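PDB 1VL4: PmbA-related protein from Thermotoga maritima, which is of unproven function but probably acts as a metallopeptidase of the PmbA/TldD (U62) family, with a putative role in modulating DNA gyrase. Local coordinates for residues A[27-32]-A[90-95]; A[132-137]-A[154-159]; A[250-255]-A[344-349]. All coordinates share one frame; numbering follows the deposited sequence.

Contact 1: A[27-32]-A[90-95]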
ATOM      1  N   LYS A  27     -16.524  26.466 -21.709  1.00 15.89           N
ATOM      2  CA  LYS A  27     -17.530  27.071 -22.582  1.00 16.46           C
ATOM      3  C   LYS A  27     -16.952  27.373 -23.952  1.00 16.04           C
ATOM      4  O   LYS A  27     -17.566  27.041 -24.959  1.00 13.24           O
ATOM      5  CB  LYS A  27     -18.063  28.361 -21.965  1.00 20.31           C
ATOM      6  CG  LYS A  27     -19.059  28.169 -20.798  1.00 30.00           C
ATOM      7  CD  LYS A  27     -19.617  29.566 -20.452  1.00 41.85           C
ATOM      8  CE  LYS A  27     -19.981  29.725 -18.989  1.00 42.85           C
ATOM      9  NZ  LYS A  27     -19.844  31.165 -18.588  1.00 41.57           N
ATOM     10  N   LYS A  28     -15.749  27.943 -23.979  1.00 14.44           N
ATOM     11  CA  LYS A  28     -15.073  28.257 -25.242  1.00 20.15           C
ATOM     12  C   LYS A  28     -14.867  27.015 -26.091  1.00 18.25           C
ATOM     13  O   LYS A  28     -14.956  27.094 -27.273  1.00 14.22           O
ATOM     14  CB  LYS A  28     -13.723  28.940 -25.003  1.00 20.67           C
ATOM     15  CG  LYS A  28     -13.027  29.416 -26.281  1.00 26.33           C
ATOM     16  N   ASN A  29     -14.638  25.857 -25.469  1.00 16.44           N
ATOM     17  CA  ASN A  29     -14.298  24.642 -26.226  1.00 15.34           C
ATOM     18  C   ASN A  29     -15.444  23.632 -26.449  1.00 13.68           C
ATOM     19  O   ASN A  29     -15.257  22.580 -27.075  1.00 14.78           O
ATOM     20  CB  ASN A  29     -13.047  23.992 -25.611  1.00 16.40           C
ATOM     21  CG  ASN A  29     -11.758  24.789 -25.920  1.00 14.18           C
ATOM     22  OD1 ASN A  29     -11.141  24.584 -26.957  1.00 19.68           O
ATOM     23  ND2 ASN A  29     -11.371  25.724 -25.022  1.00 11.64           N
ATOM     24  N   GLY A  30     -16.646  23.974 -26.003  1.00 13.23           N
ATOM     25  CA  GLY A  30     -17.790  23.073 -26.148  1.00 13.12           C
ATOM     26  C   GLY A  30     -17.667  21.793 -25.314  1.00 11.33           C
ATOM     27  O   GLY A  30     -18.112  20.729 -25.730  1.00  9.42           O
ATOM     28  N   VAL A  31     -17.065  21.892 -24.138  1.00  9.55           N
ATOM     29  CA  VAL A  31     -17.026  20.782 -23.188  1.00  9.30           C
ATOM     30  C   VAL A  31     -17.560  21.204 -21.827  1.00  9.77           C
ATOM     31  O   VAL A  31     -17.746  22.404 -21.571  1.00  8.29           O
ATOM     32  CB  VAL A  31     -15.571  20.238 -23.063  1.00  7.22           C
ATOM     33  CG1 VAL A  31     -15.038  19.859 -24.429  1.00 12.86           C
ATOM     34  CG2 VAL A  31     -14.636  21.241 -22.388  1.00  6.92           C
ATOM     35  N   GLU A  32     -17.837  20.227 -20.956  1.00  8.93           N
ATOM     36  CA  GLU A  32     -18.128  20.524 -19.581  1.00  7.91           C
ATOM     37  C   GLU A  32     -16.815  20.309 -18.825  1.00  9.34           C
ATOM     38  O   GLU A  32     -15.931  19.597 -19.311  1.00  9.64           O
ATOM     39  CB  GLU A  32     -19.213  19.614 -18.977  1.00 11.83           C
ATOM     40  CG  GLU A  32     -20.461  19.467 -19.824  1.00 13.56           C
ATOM     41  CD  GLU A  32     -21.245  20.755 -19.946  1.00 16.41           C
ATOM     42  OE1 GLU A  32     -20.976  21.707 -19.182  1.00 12.04           O
ATOM     43  OE2 GLU A  32     -22.126  20.813 -20.826  1.00 15.09           O
ATOM     44  N   GLU A  90      -4.272  19.833 -20.971  1.00 12.03           N
ATOM     45  CA  GLU A  90      -3.810  18.492 -20.624  1.00 11.15           C
ATOM     46  C   GLU A  90      -4.992  17.542 -20.476  1.00  7.79           C
ATOM     47  O   GLU A  90      -4.998  16.443 -21.027  1.00  7.45           O
ATOM     48  CB  GLU A  90      -2.988  18.563 -19.341  1.00 13.34           C
ATOM     49  CG  GLU A  90      -2.270  17.291 -18.970  1.00 16.70           C
ATOM     50  CD  GLU A  90      -1.096  16.917 -19.887  1.00 13.68           C
ATOM     51  OE1 GLU A  90      -0.722  17.640 -20.832  1.00 15.80           O
ATOM     52  OE2 GLU A  90      -0.573  15.828 -19.665  1.00 16.74           O
ATOM     53  N   ALA A  91      -6.032  17.974 -19.773  1.00 10.05           N
ATOM     54  CA  ALA A  91      -7.238  17.126 -19.560  1.00  7.18           C
ATOM     55  C   ALA A  91      -7.921  16.884 -20.897  1.00  8.22           C
ATOM     56  O   ALA A  91      -8.383  15.776 -21.176  1.00  7.43           O
ATOM     57  CB  ALA A  91      -8.203  17.782 -18.609  1.00  7.52           C
ATOM     58  N   LEU A  92      -7.987  17.922 -21.721  1.00  9.75           N
ATOM     59  CA  LEU A  92      -8.636  17.823 -23.019  1.00 14.04           C
ATOM     60  C   LEU A  92      -7.890  16.781 -23.872  1.00 12.91           C
ATOM     61  O   LEU A  92      -8.479  15.886 -24.515  1.00 11.95           O
ATOM     62  CB  LEU A  92      -8.601  19.201 -23.688  1.00 16.15           C
ATOM     63  CG  LEU A  92      -9.635  19.460 -24.780  1.00 20.49           C
ATOM     64  CD1 LEU A  92     -11.017  19.543 -24.190  1.00 23.28           C
ATOM     65  CD2 LEU A  92      -9.277  20.748 -25.573  1.00 19.42           C
ATOM     66  N   SER A  93      -6.562  16.854 -23.839  1.00  9.97           N
ATOM     67  CA  SER A  93      -5.798  15.936 -24.625  1.00 12.02           C
ATOM     68  C   SER A  93      -6.033  14.478 -24.195  1.00 10.47           C
ATOM     69  O   SER A  93      -6.004  13.586 -25.020  1.00 15.60           O
ATOM     70  CB  SER A  93      -4.305  16.330 -24.666  1.00 13.62           C
ATOM     71  OG  SER A  93      -3.539  15.220 -25.060  1.00 26.61           O
ATOM     72  N   ASN A  94      -6.295  14.223 -22.931  1.00  9.08           N
ATOM     73  CA  ASN A  94      -6.601  12.886 -22.483  1.00  9.16           C
ATOM     74  C   ASN A  94      -7.980  12.339 -22.864  1.00 14.00           C
ATOM     75  O   ASN A  94      -8.296  11.180 -22.554  1.00 14.17           O
ATOM     76  CB  ASN A  94      -6.400  12.776 -20.977  1.00 10.41           C
ATOM     77  CG  ASN A  94      -4.910  12.952 -20.562  1.00  2.00           C
ATOM     78  OD1 ASN A  94      -4.004  12.772 -21.361  1.00  8.47           O
ATOM     79  ND2 ASN A  94      -4.695  13.293 -19.305  1.00 12.93           N
ATOM     80  N   LEU A  95      -8.818  13.163 -23.490  1.00 16.07           N
ATOM     81  CA  LEU A  95     -10.105  12.661 -24.009  1.00 19.41           C
ATOM     82  C   LEU A  95      -9.917  11.516 -24.995  1.00 17.14           C
ATOM     83  O   LEU A  95     -10.721  10.622 -25.031  1.00 20.03           O
ATOM     84  CB  LEU A  95     -10.906  13.757 -24.707  1.00 21.31           C
ATOM     85  CG  LEU A  95     -11.715  14.655 -23.773  1.00 17.11           C
ATOM     86  CD1 LEU A  95     -12.334  15.773 -24.629  1.00 23.04           C
ATOM     87  CD2 LEU A  95     -12.784  13.920 -22.990  1.00 19.25           C
TER
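Val31 and Leu92 meet through single methyl groups, and this pair carries the apolar part of the contact. CG1 of Val31 comes to 4.0 Å from CD1 of Leu92, the two side chains lying obliquely across one another. Leu92 gets there because its CG swings anti to the backbone N (chi1 -158°), which sends the isobutyl group off the helix flank toward the other segment. On the Val31 side the methyl that does the touching is the one anti to the carbonyl carbon. The junction is small, about 106 Å² in all, and the nearest pair of CA atoms, those of Val31 and Leu92, are still 8.9 Å apart.

Val31 is brought into position by the way helix 15-29 is closed off. Gly30 has a positive phi of 67° and forms a Schellman motif, with a weak backbone bond from Gly30 N to Lys27 O at 3.4 Å; past this turn the chain runs through Val31 into strand 32-48. In the antiparallel sheet that strand pairs with strand 51-69, whose Val67 is touched by both Val31 and Ala91, so the residue that follows the Schellman turn and the last turns of helix 84-93 share Val67 of the sheet as a neighbour.

No hydrogen bond crosses the contact. Asn29 adds a loose van der Waals approach, OD1 to Leu92 CD2 at 4.5 Å, while its amide nitrogen ND2 turns back to bond Leu25 O in its own helix.

Backbone bonding within segment 90-95 tightens into a 3-10 turn after Leu92, where Leu95 N donates to Leu92 O at 2.9 Å. Next to this turn the second subunit arrives: Asn94 ND2 is hydrogen-bonded to Asp57 OD2 of that chain, and Ser93 packs on its Val128.

Contact 2: A[132-137]-A[154-159]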
ATOM      1  N   MET A 132       0.712  14.473  22.639  1.00  8.59           N
ATOM      2  CA  MET A 132       1.694  13.560  23.132  1.00 13.49           C
ATOM      3  C   MET A 132       1.233  12.995  24.448  1.00 12.73           C
ATOM      4  O   MET A 132       1.402  11.798  24.700  1.00 11.59           O
ATOM      5  CB  MET A 132       3.058  14.243  23.333  1.00 14.62           C
ATOM      6  CG  MET A 132       3.728  14.638  22.055  1.00 21.15           C
ATOM      7  SD  MET A 132       5.054  15.861  22.373  1.00 29.78           S
ATOM      8  CE  MET A 132       6.025  14.987  23.604  1.00 32.35           C
ATOM      9  N   ASP A 133       0.670  13.852  25.297  1.00 14.86           N
ATOM     10  CA  ASP A 133       0.277  13.434  26.655  1.00 14.05           C
ATOM     11  C   ASP A 133      -0.869  12.398  26.600  1.00 11.99           C
ATOM     12  O   ASP A 133      -0.872  11.447  27.383  1.00 12.20           O
ATOM     13  CB  ASP A 133      -0.088  14.638  27.541  1.00 14.69           C
ATOM     14  CG  ASP A 133       1.150  15.432  28.038  1.00 20.93           C
ATOM     15  OD1 ASP A 133       2.292  14.918  28.031  1.00 27.43           O
ATOM     16  OD2 ASP A 133       0.985  16.599  28.450  1.00 31.80           O
ATOM     17  N   MET A 134      -1.785  12.538  25.650  1.00 14.29           N
ATOM     18  CA  MET A 134      -2.779  11.494  25.390  1.00 15.04           C
ATOM     19  C   MET A 134      -2.180  10.095  25.073  1.00 14.81           C
ATOM     20  O   MET A 134      -2.625   9.072  25.613  1.00 10.52           O
ATOM     21  CB  MET A 134      -3.747  11.911  24.277  1.00 15.54           C
ATOM     22  CG  MET A 134      -4.646  13.050  24.690  1.00 16.72           C
ATOM     23  SD  MET A 134      -5.813  13.622  23.385  1.00 21.45           S
ATOM     24  CE  MET A 134      -6.989  12.362  23.530  1.00 18.47           C
ATOM     25  N   ALA A 135      -1.218  10.065  24.159  1.00 14.79           N
ATOM     26  CA  ALA A 135      -0.525   8.834  23.791  1.00 13.53           C
ATOM     27  C   ALA A 135       0.252   8.245  24.969  1.00 11.72           C
ATOM     28  O   ALA A 135       0.133   7.049  25.247  1.00 10.90           O
ATOM     29  CB  ALA A 135       0.375   9.102  22.594  1.00 16.42           C
ATOM     30  N   LYS A 136       1.030   9.066  25.675  1.00 12.29           N
ATOM     31  CA  LYS A 136       1.737   8.638  26.885  1.00 12.44           C
ATOM     32  C   LYS A 136       0.831   8.121  28.003  1.00 11.06           C
ATOM     33  O   LYS A 136       1.177   7.180  28.722  1.00 11.71           O
ATOM     34  CB  LYS A 136       2.645   9.758  27.431  1.00 14.83           C
ATOM     35  CG  LYS A 136       3.700  10.256  26.468  1.00 18.32           C
ATOM     36  CD  LYS A 136       4.500  11.401  27.070  1.00 21.39           C
ATOM     37  CE  LYS A 136       5.788  11.696  26.283  1.00 29.49           C
ATOM     38  NZ  LYS A 136       6.270  13.107  26.491  1.00 32.26           N
ATOM     39  N   LYS A 137      -0.341   8.715  28.152  1.00  8.68           N
ATOM     40  CA  LYS A 137      -1.283   8.256  29.109  1.00 10.34           C
ATOM     41  C   LYS A 137      -1.840   6.887  28.687  1.00 11.08           C
ATOM     42  O   LYS A 137      -2.002   6.014  29.526  1.00 12.65           O
ATOM     43  CB  LYS A 137      -2.406   9.271  29.264  1.00 14.67           C
ATOM     44  CG  LYS A 137      -3.399   8.940  30.360  1.00 23.04           C
ATOM     45  CD  LYS A 137      -2.772   9.119  31.765  1.00 31.14           C
ATOM     46  CE  LYS A 137      -3.544   8.337  32.826  1.00 36.13           C
ATOM     47  NZ  LYS A 137      -2.838   8.317  34.148  1.00 37.14           N
ATOM     48  N   VAL A 154       1.485   2.355  20.584  1.00 12.53           N
ATOM     49  CA  VAL A 154       0.381   3.291  20.815  1.00  9.05           C
ATOM     50  C   VAL A 154       0.403   4.253  19.640  1.00  9.57           C
ATOM     51  O   VAL A 154       1.462   4.787  19.251  1.00  8.59           O
ATOM     52  CB  VAL A 154       0.519   4.063  22.141  1.00  7.75           C
ATOM     53  CG1 VAL A 154      -0.487   5.180  22.233  1.00 10.85           C
ATOM     54  CG2 VAL A 154       0.396   3.141  23.328  1.00 12.09           C
ATOM     55  N   MET A 155      -0.746   4.446  19.051  1.00 13.40           N
ATOM     56  CA  MET A 155      -0.863   5.372  17.956  1.00 17.23           C
ATOM     57  C   MET A 155      -1.999   6.394  18.121  1.00  9.79           C
ATOM     58  O   MET A 155      -3.143   6.063  18.398  1.00 10.60           O
ATOM     59  CB  MET A 155      -0.997   4.604  16.658  1.00 13.34           C
ATOM     60  CG  MET A 155      -0.692   5.424  15.402  1.00 32.35           C
ATOM     61  SD  MET A 155      -1.306   4.560  13.948  1.00 42.06           S
ATOM     62  CE  MET A 155      -0.467   2.964  14.331  1.00 32.18           C
ATOM     63  N   TYR A 156      -1.639   7.649  17.864  1.00 12.26           N
ATOM     64  CA  TYR A 156      -2.545   8.790  17.837  1.00 10.09           C
ATOM     65  C   TYR A 156      -2.609   9.339  16.400  1.00  9.45           C
ATOM     66  O   TYR A 156      -1.573   9.522  15.744  1.00  8.21           O
ATOM     67  CB  TYR A 156      -2.014   9.884  18.813  1.00 11.54           C
ATOM     68  CG  TYR A 156      -2.799  11.206  18.706  1.00 11.39           C
ATOM     69  CD1 TYR A 156      -2.476  12.166  17.732  1.00  9.17           C
ATOM     70  CD2 TYR A 156      -3.895  11.460  19.537  1.00 15.12           C
ATOM     71  CE1 TYR A 156      -3.221  13.337  17.580  1.00 10.40           C
ATOM     72  CE2 TYR A 156      -4.606  12.621  19.424  1.00 18.08           C
ATOM     73  CZ  TYR A 156      -4.274  13.566  18.427  1.00 15.20           C
ATOM     74  OH  TYR A 156      -5.031  14.723  18.296  1.00 16.20           O
ATOM     75  N   LYS A 157      -3.795   9.712  15.960  1.00  8.44           N
ATOM     76  CA  LYS A 157      -3.938  10.469  14.763  1.00 11.00           C
ATOM     77  C   LYS A 157      -5.101  11.456  14.789  1.00 11.48           C
ATOM     78  O   LYS A 157      -6.171  11.131  15.284  1.00 13.54           O
ATOM     79  CB  LYS A 157      -4.110   9.538  13.553  1.00 11.85           C
ATOM     80  CG  LYS A 157      -4.055  10.333  12.244  1.00 24.67           C
ATOM     81  CD  LYS A 157      -3.853   9.461  11.009  1.00 35.20           C
ATOM     82  CE  LYS A 157      -3.763  10.319   9.760  1.00 38.66           C
ATOM     83  NZ  LYS A 157      -3.670   9.459   8.525  1.00 39.66           N
ATOM     84  N   ASP A 158      -4.877  12.663  14.266  1.00  8.48           N
ATOM     85  CA  ASP A 158      -5.986  13.512  13.926  1.00  9.10           C
ATOM     86  C   ASP A 158      -5.862  14.070  12.533  1.00 11.65           C
ATOM     87  O   ASP A 158      -4.768  14.091  11.936  1.00 11.90           O
ATOM     88  CB  ASP A 158      -6.204  14.627  14.972  1.00  5.65           C
ATOM     89  CG  ASP A 158      -5.101  15.654  15.026  1.00 11.71           C
ATOM     90  OD1 ASP A 158      -4.807  16.293  14.002  1.00 20.40           O
ATOM     91  OD2 ASP A 158      -4.535  15.882  16.126  1.00 15.56           O
ATOM     92  N   MET A 159      -7.007  14.458  11.955  0.50 13.85           N
ATOM     93  CA  MET A 159      -7.094  14.874  10.549  0.50 17.14           C
ATOM     94  C   MET A 159      -8.224  15.900  10.385  0.50 13.98           C
ATOM     95  O   MET A 159      -9.297  15.737  11.017  0.50 13.35           O
ATOM     96  CB  MET A 159      -7.314  13.633   9.617  0.65 18.59           C
ATOM     97  CG  MET A 159      -6.975  13.875   8.114  0.65 29.45           C
ATOM     98  SD  MET A 159      -6.442  12.373   7.206  0.65 28.27           S
ATOM     99  CE  MET A 159      -5.901  13.117   5.669  0.65 30.47           C
TER
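Met134 and Ala135, on helix 128-143, lie against Tyr156 and Val154 of strand 148-167, in a helix-on-sheet layer where the helix covers a strand of the large antiparallel sheet. Met134 makes a Met-aromatic contact with Tyr156: its SD stands 5.5 Å from the ring centroid and 65° off the ring normal, an oblique approach whose nearest ring atom, CE2, is 4.3 Å from SD. SD is anti to CA (chi2 179°), and the extended chain brings the sulfur to the CE2 corner of the ring. Two residues earlier on the strand, Val154 packs against Ala135. With CG1 placed anti to its own backbone N, Val154 sets this methyl 4.0 Å from Ala135 CB and 3.6 Å from Ala135 O, and the small alanine lets helix and strand approach to 6.3 Å between the CA atoms of Ala135 and Tyr156.

Beyond the methionine, the phenol is tied down on its own strand. OD2 of buried Asp158 also pairs with Lys131 NZ of helix 128-143 in a salt bridge, which probably stabilises its charge. Tyr156 OH donates to Asp158 OD2 at 2.5 Å; OD2 lies in the plane of the tyrosine ring, at its edge, and accepts through its anti lone pair, the one away from OD1.

Contact 3: A[250-255]-A[344-349]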
ATOM      1  N   MET A 250     -15.664  -7.425   3.951  1.00 17.16           N
ATOM      2  CA  MET A 250     -15.717  -8.271   2.746  1.00 17.28           C
ATOM      3  C   MET A 250     -17.093  -8.236   2.047  1.00 17.73           C
ATOM      4  O   MET A 250     -17.257  -8.713   0.925  1.00 21.28           O
ATOM      5  CB  MET A 250     -15.253  -9.675   3.081  1.00 18.18           C
ATOM      6  CG  MET A 250     -16.323 -10.632   3.623  1.00 15.97           C
ATOM      7  SD  MET A 250     -15.581 -12.273   3.884  1.00 16.83           S
ATOM      8  CE  MET A 250     -15.401 -12.908   2.210  1.00  9.84           C
ATOM      9  N   PHE A 251     -18.076  -7.624   2.698  1.00 15.24           N
ATOM     10  CA  PHE A 251     -19.389  -7.443   2.095  1.00 15.68           C
ATOM     11  C   PHE A 251     -19.391  -6.263   1.112  1.00 12.90           C
ATOM     12  O   PHE A 251     -20.219  -6.175   0.221  1.00 13.83           O
ATOM     13  CB  PHE A 251     -20.391  -7.194   3.214  1.00 14.31           C
ATOM     14  CG  PHE A 251     -21.832  -7.335   2.804  1.00 18.15           C
ATOM     15  CD1 PHE A 251     -22.286  -8.480   2.183  1.00 15.34           C
ATOM     16  CD2 PHE A 251     -22.729  -6.320   3.054  1.00 14.98           C
ATOM     17  CE1 PHE A 251     -23.641  -8.594   1.803  1.00 17.83           C
ATOM     18  CE2 PHE A 251     -24.060  -6.429   2.709  1.00 19.72           C
ATOM     19  CZ  PHE A 251     -24.525  -7.568   2.092  1.00 16.09           C
ATOM     20  N   ILE A 252     -18.448  -5.362   1.277  1.00 12.66           N
ATOM     21  CA  ILE A 252     -18.494  -4.081   0.557  1.00 14.71           C
ATOM     22  C   ILE A 252     -18.348  -4.254  -0.984  1.00 14.29           C
ATOM     23  O   ILE A 252     -19.208  -3.771  -1.727  1.00 17.87           O
ATOM     24  CB  ILE A 252     -17.509  -3.075   1.174  1.00 14.12           C
ATOM     25  CG1 ILE A 252     -18.060  -2.560   2.516  1.00 16.45           C
ATOM     26  CG2 ILE A 252     -17.217  -1.930   0.178  1.00 20.57           C
ATOM     27  CD1 ILE A 252     -17.062  -1.655   3.327  1.00 19.02           C
ATOM     28  N   PRO A 253     -17.325  -5.000  -1.458  1.00 17.77           N
ATOM     29  CA  PRO A 253     -17.286  -5.278  -2.910  1.00 16.04           C
ATOM     30  C   PRO A 253     -18.521  -6.012  -3.472  1.00 16.42           C
ATOM     31  O   PRO A 253     -18.913  -5.782  -4.621  1.00 13.25           O
ATOM     32  CB  PRO A 253     -16.010  -6.116  -3.081  1.00 18.31           C
ATOM     33  CG  PRO A 253     -15.186  -5.906  -1.836  1.00 18.75           C
ATOM     34  CD  PRO A 253     -16.168  -5.582  -0.746  1.00 13.89           C
ATOM     35  N   MET A 254     -19.168  -6.860  -2.661  1.00 15.88           N
ATOM     36  CA  MET A 254     -20.358  -7.623  -3.098  1.00 13.31           C
ATOM     37  C   MET A 254     -21.551  -6.758  -3.456  1.00 12.59           C
ATOM     38  O   MET A 254     -22.360  -7.106  -4.326  1.00 11.65           O
ATOM     39  CB  MET A 254     -20.821  -8.597  -2.001  1.00 13.94           C
ATOM     40  CG  MET A 254     -19.700  -9.420  -1.431  1.00 13.78           C
ATOM     41  SD  MET A 254     -20.327 -10.663  -0.315  1.00 18.93           S
ATOM     42  CE  MET A 254     -18.808 -11.559  -0.021  1.00 11.48           C
ATOM     43  N   ILE A 255     -21.670  -5.634  -2.759  1.00 11.76           N
ATOM     44  CA  ILE A 255     -22.829  -4.772  -2.933  1.00 14.02           C
ATOM     45  C   ILE A 255     -22.580  -3.635  -3.935  1.00 14.30           C
ATOM     46  O   ILE A 255     -23.511  -2.923  -4.273  1.00 17.43           O
ATOM     47  CB  ILE A 255     -23.399  -4.252  -1.581  1.00  9.08           C
ATOM     48  CG1 ILE A 255     -22.401  -3.416  -0.806  1.00 16.88           C
ATOM     49  CG2 ILE A 255     -24.022  -5.417  -0.826  1.00 17.10           C
ATOM     50  CD1 ILE A 255     -22.985  -2.800   0.495  1.00 14.29           C
ATOM     51  N   VAL A 344     -21.047   4.566   2.951  1.00 14.08           N
ATOM     52  CA  VAL A 344     -20.409   5.616   3.734  1.00 16.16           C
ATOM     53  C   VAL A 344     -20.129   4.990   5.117  1.00 14.52           C
ATOM     54  O   VAL A 344     -18.990   4.785   5.478  1.00 18.55           O
ATOM     55  CB  VAL A 344     -21.287   6.902   3.794  1.00 13.27           C
ATOM     56  CG1 VAL A 344     -20.650   7.939   4.659  1.00 17.61           C
ATOM     57  CG2 VAL A 344     -21.513   7.476   2.349  1.00 17.42           C
ATOM     58  N   ASN A 345     -21.182   4.709   5.868  1.00 13.84           N
ATOM     59  CA  ASN A 345     -21.074   3.907   7.081  1.00 12.48           C
ATOM     60  C   ASN A 345     -21.922   2.669   6.876  1.00 13.66           C
ATOM     61  O   ASN A 345     -23.125   2.772   6.694  1.00 12.67           O
ATOM     62  CB  ASN A 345     -21.583   4.652   8.287  1.00 13.78           C
ATOM     63  CG  ASN A 345     -20.764   5.921   8.603  1.00 17.00           C
ATOM     64  OD1 ASN A 345     -19.699   5.835   9.198  1.00 16.51           O
ATOM     65  ND2 ASN A 345     -21.318   7.114   8.234  1.00 12.61           N
ATOM     66  N   LEU A 346     -21.300   1.509   6.864  1.00 11.93           N
ATOM     67  CA  LEU A 346     -22.068   0.289   6.675  1.00 12.55           C
ATOM     68  C   LEU A 346     -22.362  -0.294   8.056  1.00 13.18           C
ATOM     69  O   LEU A 346     -21.464  -0.832   8.673  1.00 12.67           O
ATOM     70  CB  LEU A 346     -21.308  -0.729   5.831  1.00 13.92           C
ATOM     71  CG  LEU A 346     -22.120  -1.995   5.455  1.00 13.79           C
ATOM     72  CD1 LEU A 346     -23.239  -1.635   4.515  1.00 21.41           C
ATOM     73  CD2 LEU A 346     -21.240  -3.033   4.881  1.00 15.95           C
ATOM     74  N   MET A 347     -23.641  -0.264   8.456  1.00 11.78           N
ATOM     75  CA  MET A 347     -24.061  -0.593   9.799  1.00 11.10           C
ATOM     76  C   MET A 347     -24.957  -1.816   9.874  1.00 10.00           C
ATOM     77  O   MET A 347     -26.035  -1.833   9.303  1.00 11.25           O
ATOM     78  CB  MET A 347     -24.796   0.591  10.426  1.00  9.79           C
ATOM     79  CG  MET A 347     -25.257   0.342  11.842  1.00 13.69           C
ATOM     80  SD  MET A 347     -25.780   1.831  12.637  1.00 20.00           S
ATOM     81  CE  MET A 347     -26.229   1.252  14.255  1.00 28.73           C
ATOM     82  N   LEU A 348     -24.554  -2.774  10.691  1.00  9.24           N
ATOM     83  CA  LEU A 348     -25.452  -3.854  11.103  1.00 12.85           C
ATOM     84  C   LEU A 348     -26.274  -3.355  12.272  1.00 14.07           C
ATOM     85  O   LEU A 348     -25.727  -2.907  13.283  1.00 15.68           O
ATOM     86  CB  LEU A 348     -24.673  -5.120  11.511  1.00 15.89           C
ATOM     87  CG  LEU A 348     -25.579  -6.230  12.102  1.00 17.71           C
ATOM     88  CD1 LEU A 348     -26.246  -6.874  10.966  1.00 21.45           C
ATOM     89  CD2 LEU A 348     -24.817  -7.259  12.855  1.00 24.01           C
ATOM     90  N   MET A 349     -27.594  -3.425  12.124  1.00 11.01           N
ATOM     91  CA  MET A 349     -28.485  -2.837  13.047  1.00 12.48           C
ATOM     92  C   MET A 349     -28.556  -3.697  14.310  1.00 13.77           C
ATOM     93  O   MET A 349     -28.727  -4.907  14.201  1.00 13.62           O
ATOM     94  CB  MET A 349     -29.847  -2.683  12.398  1.00 11.09           C
ATOM     95  CG  MET A 349     -29.884  -1.773  11.161  1.00 17.63           C
ATOM     96  SD  MET A 349     -29.129  -0.120  11.338  1.00 18.43           S
ATOM     97  CE  MET A 349     -30.236   0.668  12.389  1.00 17.98           C
TER
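Leu346 pushes its isobutyl group between three side chains of segment 250-255, and its two methyls divide the work. CD2 takes two partners: it reaches CD2 of Phe251 at 4.0 Å, coming in at the edge of the ring and near its plane, and CG1 of Ile252, also at 4.0 Å. The leucine crosses Phe251 at about a right angle, whereas it and Ile252 run past each other in opposite directions. CD1 is left to Ile255, whose CD1 is 4.2 Å away. On that residue CG1 lies between the backbone N and the carbonyl carbon (chi1 61°). The same residue lays CG2 over one face of Phe251, 3.6 Å above the ring plane and offset toward the rim, so the phenylalanine meets an isoleucine on a face and the leucine at an edge.

Around this apolar cluster, strand 345-348 runs between strands 282-285, antiparallel, and 432-434, parallel, with Leu346 also touching Ile282. Segment 250-255 has further neighbours: Phe251 packs on Leu416 of helix 412-417 and on Leu310 of strand 307-311, where Val309 meets Ile255.

How the contacts relate
The three contacts come in series along the chain, each closing before the next opens. Contacts 1 and 2 share the long six-stranded antiparallel sheet: contact 1 brings helices 15-29 and 84-93 together near strands 32-48 and 51-69, while contact 2 lays helix 128-143 on strand 148-167, with centres about 46 Å apart. Contact 3 lies in the C-terminal domain of the PmbA/TldA family, where strand 345-348 is part of a different, mixed β-sheet; its centre is about 29 Å from that of contact 2 and 37 Å from that of contact 1. None touches another; contacts 1 and 2 sit at widely separated places on the extended sheet, and contact 3 lies in the interior of the C-terminal region.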